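Local coordinates for protein endoglycosidase (Bacteroides thetaiotaomicron, PDB 6Q64) that probably hydrolyses glycosidic bonds in complex N-glycans as a glycoside hydrolase of family 18, at residues F120-K125 against K179-G184; Q136-Q141 against G160-G165; K267-K270 against D275-R278; V284-G289 against E336-N341. The protein carries 1 engineered substitution. One frame throughout, in Å; residues are numbered along the deposited sequence.

Contact 1: residues F120-K125 against K179-G184; sequences FFQEVK and KYNLDG
Gln122 starts with CG beside its backbone N and opposite the carbonyl carbon (chi1 -70°). The chain is extended from there on and carries the amide across to Asn181 and Asp183. Asn181 has CG anti to its own N (chi1 177°), and this swings its amide toward Gln122.

NE2 of Gln122 is the working atom. Gln122 NE2 donates to the backbone O of Asn181 at 3.0 Å, coming in tilted from the carbonyl plane. Gln122 NE2 also makes a weak hydrogen bond, 3.3 Å, to Asp183 OD1. The carboxylate of Asp183 stands almost upright to the Gln122 amide, with the planes 82° apart. At the other corner of the amide, Gln122 OE1 lies 3.2 Å from Asn181 ND2, but the angle is too poor for a hydrogen bond. One good bond and one weak one from NE2 probably limit how the amide turns.

Asp183 OD1 has its stronger partner elsewhere, in the backbone N of Ala129. Asn181 has positive phi and closes helix 162-179 with a Schellman motif. Its OD1 accepts from Arg229, as does the carbonyl O of Leu182. The contact therefore joins the end of helix 112-123 to the turn before strand 184-189 of the TIM barrel. Asp183 and Gly184 open the DGxDxDxE signature of family 18, which runs along that strand and ends here in an engineered glutamine in place of the glutamate.

Contact 2: residues Q136-Q141 against G160-G165; sequences QDLGDQ and GNFIEG
Leu138 faces Phe162 with one methyl over the flat of the ring. CD2 stands 4.2 Å above the ring plane, displaced toward the rim, and its nearest ring atom is CZ of Phe162. The other methyl turns to the helix backbone, with Leu138 CD1 3.6 Å from the carbonyl O of Gly165. Leu138 can serve both because CG lies anti to the backbone N (chi1 165°), which holds the isobutyl fork out toward helix 162-179. Gly165 has no side chain, and CD1 meets the main chain there directly.

This is apolar packing between the loop after strand 128-135 and the first turn of helix 162-179. In a TIM barrel such a loop follows the C-terminal end of its strand, the side on which family 18 enzymes hold their active site. Leu138 is also packed by Trp153 and Val154 of helix 149-155, and by Val166 and Tyr169 of helix 162-179.

Polar bonds lie within each side. Asn161 is the N-cap of helix 162-179, and its OD1 accepts from Ile163 N at 3.3 Å. In the loop, Asp137 N makes a weak hydrogen bond to Asp140 OD2, and Leu138 N donates to Thr198 OG1.

Contact 3: residues K267-K270 against D275-R278; sequences KINK and DWER
Trp276 lays one face of its indole against the main chain of Asn269 and Lys270. Asn269 CA sits over the six-membered ring of Trp276, 3.9 Å from its centroid, in a CH-pi contact. Further along the same face lies the backbone of Lys270, whose O is 3.5 Å from Trp276 CD1. The carbonyl O of Ile268 approaches obliquely, 3.2 Å from Trp276 CE3. The Asn269 amide crosses the indole obliquely, its plane only 24° from the ring plane, with OD1 3.5 Å from Trp276 CZ2. Ile268 adds an apolar touch from CG1 to CZ3 of Trp276 at 4.1 Å, its side chain crossing the indole at about a right angle.

The indole is placed by its first torsion, which sets CG between the backbone N and the carbonyl carbon (chi1 67°). Its second face is backed by Glu277 CG, 3.7 Å above the plane. Glu277 in turn is held by a hydrogen bond between its OE2 and Ser323 OG.

The contact closes the short connection from helix 261-268 to helix 276-279, just before strand 280-285. Ile268 also packs on Tyr253 of strand 251-254 and on Thr280 and Ile282 of strand 280-285, where helix meets barrel wall.

Contact 4: residues V284-G289 against E336-N341; sequences VEFEQG and EYDYPN
Phe286 and Asp338 meet edge to carboxylate. Asp338 OD2 lies in the plane of the Phe286 ring, 3.5 Å from CE2. The ring and carboxylate planes are 79° apart. Asp338 CB also touches the ring, 3.7 Å from CE2 of Phe286.

Van der Waals contacts lie beside this pair. Tyr337 points at the other segment and sets its CB 3.6 Å from the backbone O of Phe286. Its ring passes Glu287 obliquely, with CD2 of Tyr337 4.1 Å from Glu287 CA.

No hydrogen bond joins the two segments. The polar bonds shape each side instead. Glu285 ends strand 280-285 and is the N-cap of helix 286-289: its OE2 accepts from Gln288 N at 2.6 Å, on the syn side but well out of the carboxylate plane. In segment 336-341 a type I turn runs from Asp338 to Asn341. Asn341 ND2 donates to the anti lone pair of Asp338 OD1 at 2.9 Å, and also to the carbonyl O of Trp290, just beyond Gly289.

Asp338 reaches helix 346-358 as well, with OD1 taking Trp347 N and OD2 taking Leu348 N. One segment runs off the C-terminal end of strand 280-285, and the other lies in the loop after strand 329-333. The carboxylate of Asp338 is thus buried but well supplied with donors. The helix start and the weakly positive C-H edge of Phe286 would probably help to keep it ionised.

From the N terminus, contact 1 opens first, at helix 112-123, and closes a loop at the start of strand 184-189. Contact 2 nests inside that loop, linking the segment after strand 128-135 to the start of helix 162-179. Contact 3 follows in series and closes a short connection before strand 280-285. Contact 4 opens at the end of that same strand and closes after strand 329-333. No loops cross. Contacts 1 and 3 lie on opposite sides of the chain's centre, their centres about 28 Å apart. No two contacts touch. Together they bind helices and strand-end loops at separate places around the TIM barrel.

Contact 1: residues F120-K125 against K179-G184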
loop_
_atom_site.group_PDB
_atom_site.type_symbol
_atom_site.label_atom_id
_atom_site.label_comp_id
_atom_site.label_asym_id
_atom_site.label_seq_id
_atom_site.Cartn_x
_atom_site.Cartn_y
_atom_site.Cartn_z
ATOM N N PHE A 120 4.042 7.040 16.700
ATOM C CA PHE A 120 5.309 7.758 16.402
ATOM C C PHE A 120 5.428 7.882 14.879
ATOM O O PHE A 120 5.583 9.000 14.327
ATOM C CB PHE A 120 6.507 7.032 17.029
ATOM C CG PHE A 120 7.792 7.780 16.850
ATOM C CD1 PHE A 120 8.520 7.658 15.690
ATOM C CD2 PHE A 120 8.220 8.686 17.795
ATOM C CE1 PHE A 120 9.674 8.398 15.502
ATOM C CE2 PHE A 120 9.381 9.420 17.608
ATOM C CZ PHE A 120 10.104 9.274 16.460
ATOM N N PHE A 121 5.325 6.736 14.212
ATOM C CA PHE A 121 5.247 6.607 12.736
ATOM C C PHE A 121 4.272 7.625 12.134
ATOM O O PHE A 121 4.604 8.218 11.117
ATOM C CB PHE A 121 4.796 5.204 12.349
ATOM C CG PHE A 121 4.894 4.925 10.874
ATOM C CD1 PHE A 121 6.096 5.015 10.214
ATOM C CD2 PHE A 121 3.785 4.558 10.136
ATOM C CE1 PHE A 121 6.194 4.711 8.866
ATOM C CE2 PHE A 121 3.890 4.268 8.792
ATOM C CZ PHE A 121 5.097 4.335 8.160
ATOM N N GLN A 122 3.096 7.800 12.728
ATOM C CA GLN A 122 2.062 8.717 12.199
ATOM C C GLN A 122 2.425 10.166 12.492
ATOM O O GLN A 122 2.429 10.908 11.553
ATOM C CB GLN A 122 0.688 8.390 12.770
ATOM C CG GLN A 122 0.099 7.088 12.257
ATOM C CD GLN A 122 -1.082 6.701 13.102
ATOM O OE1 GLN A 122 -1.273 7.193 14.223
ATOM N NE2 GLN A 122 -1.895 5.812 12.554
ATOM N N GLU A 123 2.683 10.541 13.744
ATOM C CA GLU A 123 2.718 11.953 14.232
ATOM C C GLU A 123 4.075 12.644 13.988
ATOM O O GLU A 123 4.115 13.887 13.860
ATOM C CB GLU A 123 2.460 11.966 15.734
ATOM C CG GLU A 123 0.995 11.821 16.116
ATOM C CD GLU A 123 0.653 12.264 17.537
ATOM O OE1 GLU A 123 -0.553 12.354 17.855
ATOM O OE2 GLU A 123 1.593 12.526 18.330
ATOM N N VAL A 124 5.170 11.886 13.994
ATOM C CA VAL A 124 6.551 12.444 13.944
ATOM C C VAL A 124 7.080 12.217 12.535
ATOM O O VAL A 124 7.455 13.189 11.892
ATOM C CB VAL A 124 7.466 11.809 15.014
ATOM C CG1 VAL A 124 8.924 12.144 14.780
ATOM C CG2 VAL A 124 7.061 12.207 16.413
ATOM N N LYS A 125 7.155 10.964 12.110
ATOM C CA LYS A 125 7.331 10.613 10.687
ATOM C C LYS A 125 5.985 10.951 10.048
ATOM O O LYS A 125 4.985 10.996 10.793
ATOM C CB LYS A 125 7.710 9.136 10.612
ATOM C CG LYS A 125 9.005 8.800 11.327
ATOM C CD LYS A 125 9.539 7.421 10.999
ATOM C CE LYS A 125 10.981 7.454 10.549
ATOM N NZ LYS A 125 11.318 6.224 9.800
ATOM N N LYS A 179 -10.762 1.998 15.319
ATOM C CA LYS A 179 -10.530 1.396 16.660
ATOM C C LYS A 179 -9.034 1.386 16.993
ATOM O O LYS A 179 -8.704 1.510 18.156
ATOM C CB LYS A 179 -11.068 -0.039 16.701
ATOM C CG LYS A 179 -10.435 -0.918 17.766
ATOM C CD LYS A 179 -11.063 -2.276 17.923
ATOM C CE LYS A 179 -10.780 -2.868 19.288
ATOM N NZ LYS A 179 -11.823 -3.846 19.653
ATOM N N TYR A 180 -8.167 1.180 16.012
ATOM C CA TYR A 180 -6.706 1.069 16.227
ATOM C C TYR A 180 -6.029 2.310 15.627
ATOM O O TYR A 180 -4.808 2.324 15.521
ATOM C CB TYR A 180 -6.249 -0.304 15.720
ATOM C CG TYR A 180 -6.647 -1.455 16.622
ATOM C CD1 TYR A 180 -6.123 -1.571 17.915
ATOM C CD2 TYR A 180 -7.528 -2.442 16.192
ATOM C CE1 TYR A 180 -6.456 -2.628 18.750
ATOM C CE2 TYR A 180 -7.876 -3.501 17.020
ATOM C CZ TYR A 180 -7.340 -3.597 18.301
ATOM O OH TYR A 180 -7.701 -4.628 19.125
ATOM N N ASN A 181 -6.832 3.337 15.314
ATOM C CA ASN A 181 -6.491 4.617 14.619
ATOM C C ASN A 181 -5.567 4.397 13.397
ATOM O O ASN A 181 -4.769 5.312 13.083
ATOM C CB ASN A 181 -5.977 5.662 15.616
ATOM C CG ASN A 181 -5.554 6.957 14.950
ATOM O OD1 ASN A 181 -6.326 7.590 14.243
ATOM N ND2 ASN A 181 -4.299 7.333 15.113
ATOM N N LEU A 182 -5.719 3.299 12.653
ATOM C CA LEU A 182 -4.953 3.069 11.396
ATOM C C LEU A 182 -5.391 4.077 10.308
ATOM O O LEU A 182 -6.404 4.785 10.509
ATOM C CB LEU A 182 -5.153 1.610 10.981
ATOM C CG LEU A 182 -4.446 0.587 11.879
ATOM C CD1 LEU A 182 -5.102 -0.789 11.822
ATOM C CD2 LEU A 182 -2.974 0.466 11.510
ATOM N N ASP A 183 -4.645 4.201 9.208
ATOM C CA ASP A 183 -4.839 5.328 8.252
ATOM C C ASP A 183 -5.590 4.862 7.005
ATOM O O ASP A 183 -5.760 5.683 6.112
ATOM C CB ASP A 183 -3.525 6.012 7.867
ATOM C CG ASP A 183 -2.580 6.161 9.044
ATOM O OD1 ASP A 183 -1.847 5.174 9.331
ATOM O OD2 ASP A 183 -2.609 7.242 9.691
ATOM N N GLY A 184 -6.050 3.618 6.949
ATOM C CA GLY A 184 -7.085 3.256 5.969
ATOM C C GLY A 184 -7.041 1.798 5.566
ATOM O O GLY A 184 -6.734 0.946 6.411
#

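Contact 2: residues Q136-Q141 against G160-G165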
loop_
_atom_site.group_PDB
_atom_site.type_symbol
_atom_site.label_atom_id
_atom_site.label_comp_id
_atom_site.label_asym_id
_atom_site.label_seq_id
_atom_site.Cartn_x
_atom_site.Cartn_y
_atom_site.Cartn_z
ATOM N N GLN A 136 -12.781 -11.192 -1.771
ATOM C CA GLN A 136 -13.274 -12.372 -2.518
ATOM C C GLN A 136 -14.748 -12.504 -2.156
ATOM O O GLN A 136 -15.571 -12.170 -3.023
ATOM C CB GLN A 136 -12.466 -13.621 -2.158
ATOM C CG GLN A 136 -13.168 -14.942 -2.465
ATOM C CD GLN A 136 -12.212 -16.053 -2.842
ATOM O OE1 GLN A 136 -11.271 -15.864 -3.616
ATOM N NE2 GLN A 136 -12.452 -17.235 -2.298
ATOM N N ASP A 137 -15.064 -12.898 -0.918
ATOM C CA ASP A 137 -16.480 -13.126 -0.508
ATOM C C ASP A 137 -16.939 -11.997 0.416
ATOM O O ASP A 137 -16.066 -11.339 1.009
ATOM C CB ASP A 137 -16.675 -14.527 0.079
ATOM C CG ASP A 137 -16.371 -15.610 -0.944
ATOM O OD1 ASP A 137 -17.022 -15.621 -2.011
ATOM O OD2 ASP A 137 -15.452 -16.400 -0.697
ATOM N N LEU A 138 -18.256 -11.776 0.478
ATOM C CA LEU A 138 -18.891 -10.690 1.267
ATOM C C LEU A 138 -18.318 -10.717 2.681
ATOM O O LEU A 138 -17.648 -9.751 3.068
ATOM C CB LEU A 138 -20.409 -10.877 1.284
ATOM C CG LEU A 138 -21.171 -10.069 2.337
ATOM C CD1 LEU A 138 -20.764 -8.606 2.346
ATOM C CD2 LEU A 138 -22.671 -10.184 2.127
ATOM N N GLY A 139 -18.570 -11.782 3.426
ATOM C CA GLY A 139 -17.908 -11.993 4.724
ATOM C C GLY A 139 -16.501 -12.505 4.507
ATOM O O GLY A 139 -16.369 -13.634 3.977
ATOM N N ASP A 140 -15.491 -11.715 4.860
ATOM C CA ASP A 140 -14.084 -12.151 4.701
ATOM C C ASP A 140 -13.264 -11.525 5.824
ATOM O O ASP A 140 -13.114 -10.297 5.796
ATOM C CB ASP A 140 -13.542 -11.825 3.306
ATOM C CG ASP A 140 -13.461 -13.024 2.357
ATOM O OD1 ASP A 140 -14.107 -14.051 2.616
ATOM O OD2 ASP A 140 -12.754 -12.917 1.345
ATOM N N GLN A 141 -12.824 -12.343 6.791
ATOM C CA GLN A 141 -11.866 -11.955 7.863
ATOM C C GLN A 141 -12.557 -11.105 8.930
ATOM O O GLN A 141 -11.849 -10.665 9.832
ATOM C CB GLN A 141 -10.679 -11.126 7.341
ATOM C CG GLN A 141 -9.870 -11.799 6.238
ATOM C CD GLN A 141 -9.004 -12.905 6.783
ATOM O OE1 GLN A 141 -7.910 -12.663 7.290
ATOM N NE2 GLN A 141 -9.497 -14.132 6.705
ATOM N N GLY A 160 -32.044 -9.617 4.411
ATOM C CA GLY A 160 -32.339 -10.127 3.062
ATOM C C GLY A 160 -31.722 -9.215 2.009
ATOM O O GLY A 160 -31.378 -9.722 0.923
ATOM N N ASN A 161 -31.561 -7.915 2.303
ATOM C CA ASN A 161 -30.943 -6.938 1.369
ATOM C C ASN A 161 -29.429 -7.205 1.345
ATOM O O ASN A 161 -28.668 -6.514 2.071
ATOM C CB ASN A 161 -31.339 -5.500 1.729
ATOM C CG ASN A 161 -31.084 -4.485 0.623
ATOM O OD1 ASN A 161 -30.154 -4.592 -0.184
ATOM N ND2 ASN A 161 -31.909 -3.451 0.594
ATOM N N PHE A 162 -28.992 -8.165 0.524
ATOM C CA PHE A 162 -27.552 -8.449 0.270
ATOM C C PHE A 162 -26.719 -7.171 0.403
ATOM O O PHE A 162 -25.634 -7.257 0.931
ATOM C CB PHE A 162 -27.332 -9.025 -1.132
ATOM C CG PHE A 162 -25.910 -9.406 -1.460
ATOM C CD1 PHE A 162 -24.923 -8.440 -1.636
ATOM C CD2 PHE A 162 -25.561 -10.740 -1.621
ATOM C CE1 PHE A 162 -23.621 -8.809 -1.954
ATOM C CE2 PHE A 162 -24.253 -11.104 -1.923
ATOM C CZ PHE A 162 -23.284 -10.139 -2.089
ATOM N N ILE A 163 -27.205 -6.044 -0.115
ATOM C CA ILE A 163 -26.455 -4.758 -0.245
ATOM C C ILE A 163 -26.381 -4.064 1.122
ATOM O O ILE A 163 -25.358 -3.384 1.361
ATOM C CB ILE A 163 -27.099 -3.854 -1.325
ATOM C CG1 ILE A 163 -26.776 -4.361 -2.733
ATOM C CG2 ILE A 163 -26.746 -2.378 -1.160
ATOM C CD1 ILE A 163 -25.617 -3.712 -3.385
ATOM N N GLU A 164 -27.395 -4.183 1.989
ATOM C CA GLU A 164 -27.286 -3.567 3.346
ATOM C C GLU A 164 -26.136 -4.263 4.104
ATOM O O GLU A 164 -25.541 -3.624 5.009
ATOM C CB GLU A 164 -28.614 -3.602 4.113
ATOM C CG GLU A 164 -29.632 -2.569 3.641
ATOM C CD GLU A 164 -29.076 -1.209 3.263
ATOM O OE1 GLU A 164 -28.782 -0.411 4.168
ATOM O OE2 GLU A 164 -28.916 -0.964 2.056
ATOM N N GLY A 165 -25.844 -5.520 3.725
ATOM C CA GLY A 165 -24.783 -6.385 4.279
ATOM C C GLY A 165 -23.409 -6.029 3.735
ATOM O O GLY A 165 -22.406 -6.150 4.472
#

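Contact 3: residues K267-K270 against D275-R278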
loop_
_atom_site.group_PDB
_atom_site.type_symbol
_atom_site.label_atom_id
_atom_site.label_comp_id
_atom_site.label_asym_id
_atom_site.label_seq_id
_atom_site.Cartn_x
_atom_site.Cartn_y
_atom_site.Cartn_z
ATOM N N LYS A 267 1.133 -3.245 -18.520
ATOM C CA LYS A 267 0.332 -3.756 -17.383
ATOM C C LYS A 267 -0.433 -2.612 -16.714
ATOM O O LYS A 267 -1.558 -2.883 -16.246
ATOM C CB LYS A 267 1.228 -4.449 -16.359
ATOM C CG LYS A 267 0.533 -4.740 -15.036
ATOM C CD LYS A 267 1.332 -5.667 -14.149
ATOM C CE LYS A 267 0.495 -6.745 -13.512
ATOM N NZ LYS A 267 1.282 -7.979 -13.351
ATOM N N ILE A 268 0.154 -1.417 -16.611
ATOM C CA ILE A 268 -0.400 -0.335 -15.746
ATOM C C ILE A 268 -0.994 0.791 -16.592
ATOM O O ILE A 268 -1.654 1.657 -15.997
ATOM C CB ILE A 268 0.653 0.223 -14.767
ATOM C CG1 ILE A 268 1.820 0.882 -15.483
ATOM C CG2 ILE A 268 1.153 -0.849 -13.825
ATOM C CD1 ILE A 268 2.638 1.737 -14.586
ATOM N N ASN A 269 -0.733 0.794 -17.899
ATOM C CA ASN A 269 -1.281 1.778 -18.867
ATOM C C ASN A 269 -2.769 1.525 -19.082
ATOM O O ASN A 269 -3.101 0.665 -19.918
ATOM C CB ASN A 269 -0.600 1.701 -20.225
ATOM C CG ASN A 269 -0.938 2.918 -21.042
ATOM O OD1 ASN A 269 -1.979 3.499 -20.859
ATOM N ND2 ASN A 269 -0.045 3.344 -21.900
ATOM N N LYS A 270 -3.580 2.291 -18.360
ATOM C CA LYS A 270 -5.040 2.151 -18.153
ATOM C C LYS A 270 -5.630 3.559 -18.075
ATOM O O LYS A 270 -5.854 4.118 -16.990
ATOM C CB LYS A 270 -5.319 1.385 -16.860
ATOM C CG LYS A 270 -4.636 0.041 -16.770
ATOM C CD LYS A 270 -5.119 -0.921 -17.814
ATOM C CE LYS A 270 -4.196 -2.097 -18.019
ATOM N NZ LYS A 270 -4.834 -3.197 -18.771
ATOM N N ASP A 275 -6.067 9.787 -13.547
ATOM C CA ASP A 275 -4.716 10.210 -13.126
ATOM C C ASP A 275 -3.822 8.997 -12.876
ATOM O O ASP A 275 -3.098 8.974 -11.884
ATOM C CB ASP A 275 -4.843 11.045 -11.862
ATOM C CG ASP A 275 -3.569 11.777 -11.507
ATOM O OD1 ASP A 275 -2.665 11.938 -12.412
ATOM O OD2 ASP A 275 -3.490 12.169 -10.335
ATOM N N TRP A 276 -3.833 8.033 -13.772
ATOM C CA TRP A 276 -3.233 6.720 -13.487
ATOM C C TRP A 276 -1.713 6.758 -13.260
ATOM O O TRP A 276 -1.246 6.007 -12.417
ATOM C CB TRP A 276 -3.642 5.774 -14.589
ATOM C CG TRP A 276 -3.068 6.090 -15.918
ATOM C CD1 TRP A 276 -3.624 6.850 -16.898
ATOM C CD2 TRP A 276 -1.852 5.569 -16.447
ATOM N NE1 TRP A 276 -2.822 6.851 -18.000
ATOM C CE2 TRP A 276 -1.726 6.086 -17.756
ATOM C CE3 TRP A 276 -0.840 4.764 -15.921
ATOM C CZ2 TRP A 276 -0.641 5.790 -18.570
ATOM C CZ3 TRP A 276 0.231 4.450 -16.727
ATOM C CH2 TRP A 276 0.329 4.965 -18.028
ATOM N N GLU A 277 -0.961 7.572 -13.978
ATOM C CA GLU A 277 0.513 7.678 -13.821
ATOM C C GLU A 277 0.871 8.062 -12.397
ATOM O O GLU A 277 1.660 7.328 -11.793
ATOM C CB GLU A 277 1.132 8.746 -14.703
ATOM C CG GLU A 277 1.009 8.415 -16.178
ATOM C CD GLU A 277 0.027 9.282 -16.946
ATOM O OE1 GLU A 277 -1.090 9.471 -16.434
ATOM O OE2 GLU A 277 0.402 9.749 -18.047
ATOM N N ARG A 278 0.323 9.153 -11.875
ATOM C CA ARG A 278 0.750 9.683 -10.549
ATOM C C ARG A 278 0.123 8.883 -9.398
ATOM O O ARG A 278 0.650 8.944 -8.278
ATOM C CB ARG A 278 0.508 11.190 -10.487
ATOM C CG ARG A 278 1.479 11.970 -11.377
ATOM C CD ARG A 278 2.962 11.793 -11.041
ATOM N NE ARG A 278 3.098 12.077 -9.614
ATOM C CZ ARG A 278 3.876 11.438 -8.750
ATOM N NH1 ARG A 278 3.859 11.803 -7.481
ATOM N NH2 ARG A 278 4.662 10.447 -9.124
#

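Contact 4: residues V284-G289 against E336-N341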
loop_
_atom_site.group_PDB
_atom_site.type_symbol
_atom_site.label_atom_id
_atom_site.label_comp_id
_atom_site.label_asym_id
_atom_site.label_seq_id
_atom_site.Cartn_x
_atom_site.Cartn_y
_atom_site.Cartn_z
ATOM N N VAL A 284 7.633 -4.983 -6.401
ATOM C CA VAL A 284 8.514 -6.120 -6.720
ATOM C C VAL A 284 8.452 -7.149 -5.571
ATOM O O VAL A 284 7.861 -6.838 -4.492
ATOM C CB VAL A 284 9.888 -5.531 -7.048
ATOM C CG1 VAL A 284 10.587 -5.030 -5.802
ATOM C CG2 VAL A 284 10.722 -6.544 -7.802
ATOM N N GLU A 285 8.921 -8.376 -5.827
ATOM C CA GLU A 285 8.629 -9.552 -4.957
ATOM C C GLU A 285 9.888 -9.891 -4.155
ATOM O O GLU A 285 10.868 -10.400 -4.740
ATOM C CB GLU A 285 8.008 -10.659 -5.815
ATOM C CG GLU A 285 8.197 -12.089 -5.360
ATOM C CD GLU A 285 8.092 -12.433 -3.891
ATOM O OE1 GLU A 285 7.008 -12.923 -3.460
ATOM O OE2 GLU A 285 9.128 -12.281 -3.208
ATOM N N PHE A 286 9.838 -9.587 -2.860
ATOM C CA PHE A 286 11.030 -9.473 -1.982
ATOM C C PHE A 286 11.154 -10.689 -1.051
ATOM O O PHE A 286 12.275 -10.940 -0.590
ATOM C CB PHE A 286 11.010 -8.114 -1.278
ATOM C CG PHE A 286 12.031 -7.144 -1.812
ATOM C CD1 PHE A 286 12.461 -7.227 -3.121
ATOM C CD2 PHE A 286 12.578 -6.175 -0.992
ATOM C CE1 PHE A 286 13.421 -6.363 -3.603
ATOM C CE2 PHE A 286 13.533 -5.301 -1.483
ATOM C CZ PHE A 286 13.953 -5.397 -2.789
ATOM N N GLU A 287 10.069 -11.443 -0.838
ATOM C CA GLU A 287 10.117 -12.829 -0.306
ATOM C C GLU A 287 11.168 -13.623 -1.096
ATOM O O GLU A 287 11.930 -14.354 -0.475
ATOM C CB GLU A 287 8.699 -13.395 -0.306
ATOM C CG GLU A 287 8.573 -14.876 0.004
ATOM C CD GLU A 287 7.171 -15.278 0.457
ATOM O OE1 GLU A 287 6.958 -15.322 1.675
ATOM O OE2 GLU A 287 6.281 -15.493 -0.410
ATOM N N GLN A 288 11.316 -13.398 -2.395
ATOM C CA GLN A 288 12.271 -14.167 -3.236
ATOM C C GLN A 288 13.433 -13.315 -3.768
ATOM O O GLN A 288 14.449 -13.903 -4.120
ATOM C CB GLN A 288 11.498 -14.787 -4.387
ATOM C CG GLN A 288 10.904 -16.132 -4.025
ATOM C CD GLN A 288 10.503 -16.834 -5.300
ATOM O OE1 GLN A 288 10.116 -16.195 -6.286
ATOM N NE2 GLN A 288 10.639 -18.154 -5.306
ATOM N N GLY A 289 13.299 -11.995 -3.861
ATOM C CA GLY A 289 14.275 -11.166 -4.592
ATOM C C GLY A 289 14.910 -10.094 -3.733
ATOM O O GLY A 289 15.645 -9.258 -4.306
ATOM N N GLU A 336 10.418 -6.133 4.629
ATOM C CA GLU A 336 11.344 -6.357 5.734
ATOM C C GLU A 336 12.455 -7.365 5.395
ATOM O O GLU A 336 13.462 -7.336 6.092
ATOM C CB GLU A 336 10.598 -6.789 6.999
ATOM C CG GLU A 336 10.012 -8.186 6.938
ATOM C CD GLU A 336 8.588 -8.300 6.409
ATOM O OE1 GLU A 336 7.930 -9.364 6.663
ATOM O OE2 GLU A 336 8.136 -7.338 5.737
ATOM N N TYR A 337 12.328 -8.179 4.347
ATOM C CA TYR A 337 13.384 -9.135 3.905
ATOM C C TYR A 337 14.581 -8.380 3.307
ATOM O O TYR A 337 15.566 -9.048 2.965
ATOM C CB TYR A 337 12.831 -10.148 2.898
ATOM C CG TYR A 337 11.955 -11.225 3.497
ATOM C CD1 TYR A 337 10.900 -10.897 4.331
ATOM C CD2 TYR A 337 12.169 -12.572 3.233
ATOM C CE1 TYR A 337 10.060 -11.860 4.862
ATOM C CE2 TYR A 337 11.355 -13.556 3.771
ATOM C CZ TYR A 337 10.290 -13.192 4.581
ATOM O OH TYR A 337 9.449 -14.115 5.126
ATOM N N ASP A 338 14.482 -7.054 3.183
ATOM C CA ASP A 338 15.525 -6.136 2.648
ATOM C C ASP A 338 16.416 -5.676 3.810
ATOM O O ASP A 338 17.520 -5.111 3.558
ATOM C CB ASP A 338 14.846 -4.924 1.994
ATOM C CG ASP A 338 15.662 -4.042 1.059
ATOM O OD1 ASP A 338 16.821 -4.414 0.685
ATOM O OD2 ASP A 338 15.103 -2.993 0.684
ATOM N N TYR A 339 15.910 -5.837 5.032
ATOM C CA TYR A 339 16.621 -5.473 6.276
ATOM C C TYR A 339 17.920 -6.272 6.396
ATOM O O TYR A 339 18.966 -5.681 6.603
ATOM C CB TYR A 339 15.713 -5.611 7.496
ATOM C CG TYR A 339 16.358 -5.045 8.722
ATOM C CD1 TYR A 339 17.214 -5.826 9.498
ATOM C CD2 TYR A 339 16.188 -3.710 9.060
ATOM C CE1 TYR A 339 17.851 -5.301 10.612
ATOM C CE2 TYR A 339 16.820 -3.170 10.173
ATOM C CZ TYR A 339 17.653 -3.970 10.949
ATOM O OH TYR A 339 18.277 -3.435 12.034
ATOM N N PRO A 340 17.951 -7.615 6.311
ATOM C CA PRO A 340 19.213 -8.330 6.463
ATOM C C PRO A 340 20.254 -7.900 5.427
ATOM O O PRO A 340 21.335 -8.397 5.469
ATOM C CB PRO A 340 18.884 -9.822 6.290
ATOM C CG PRO A 340 17.370 -9.927 6.438
ATOM C CD PRO A 340 16.804 -8.529 6.263
ATOM N N ASN A 341 19.913 -7.022 4.499
ATOM C CA ASN A 341 20.863 -6.618 3.424
ATOM C C ASN A 341 21.940 -5.689 4.010
ATOM O O ASN A 341 21.763 -5.166 5.113
ATOM C CB ASN A 341 20.165 -5.920 2.239
ATOM C CG ASN A 341 19.700 -6.861 1.150
ATOM O OD1 ASN A 341 20.506 -7.629 0.649
ATOM N ND2 ASN A 341 18.432 -6.780 0.759
#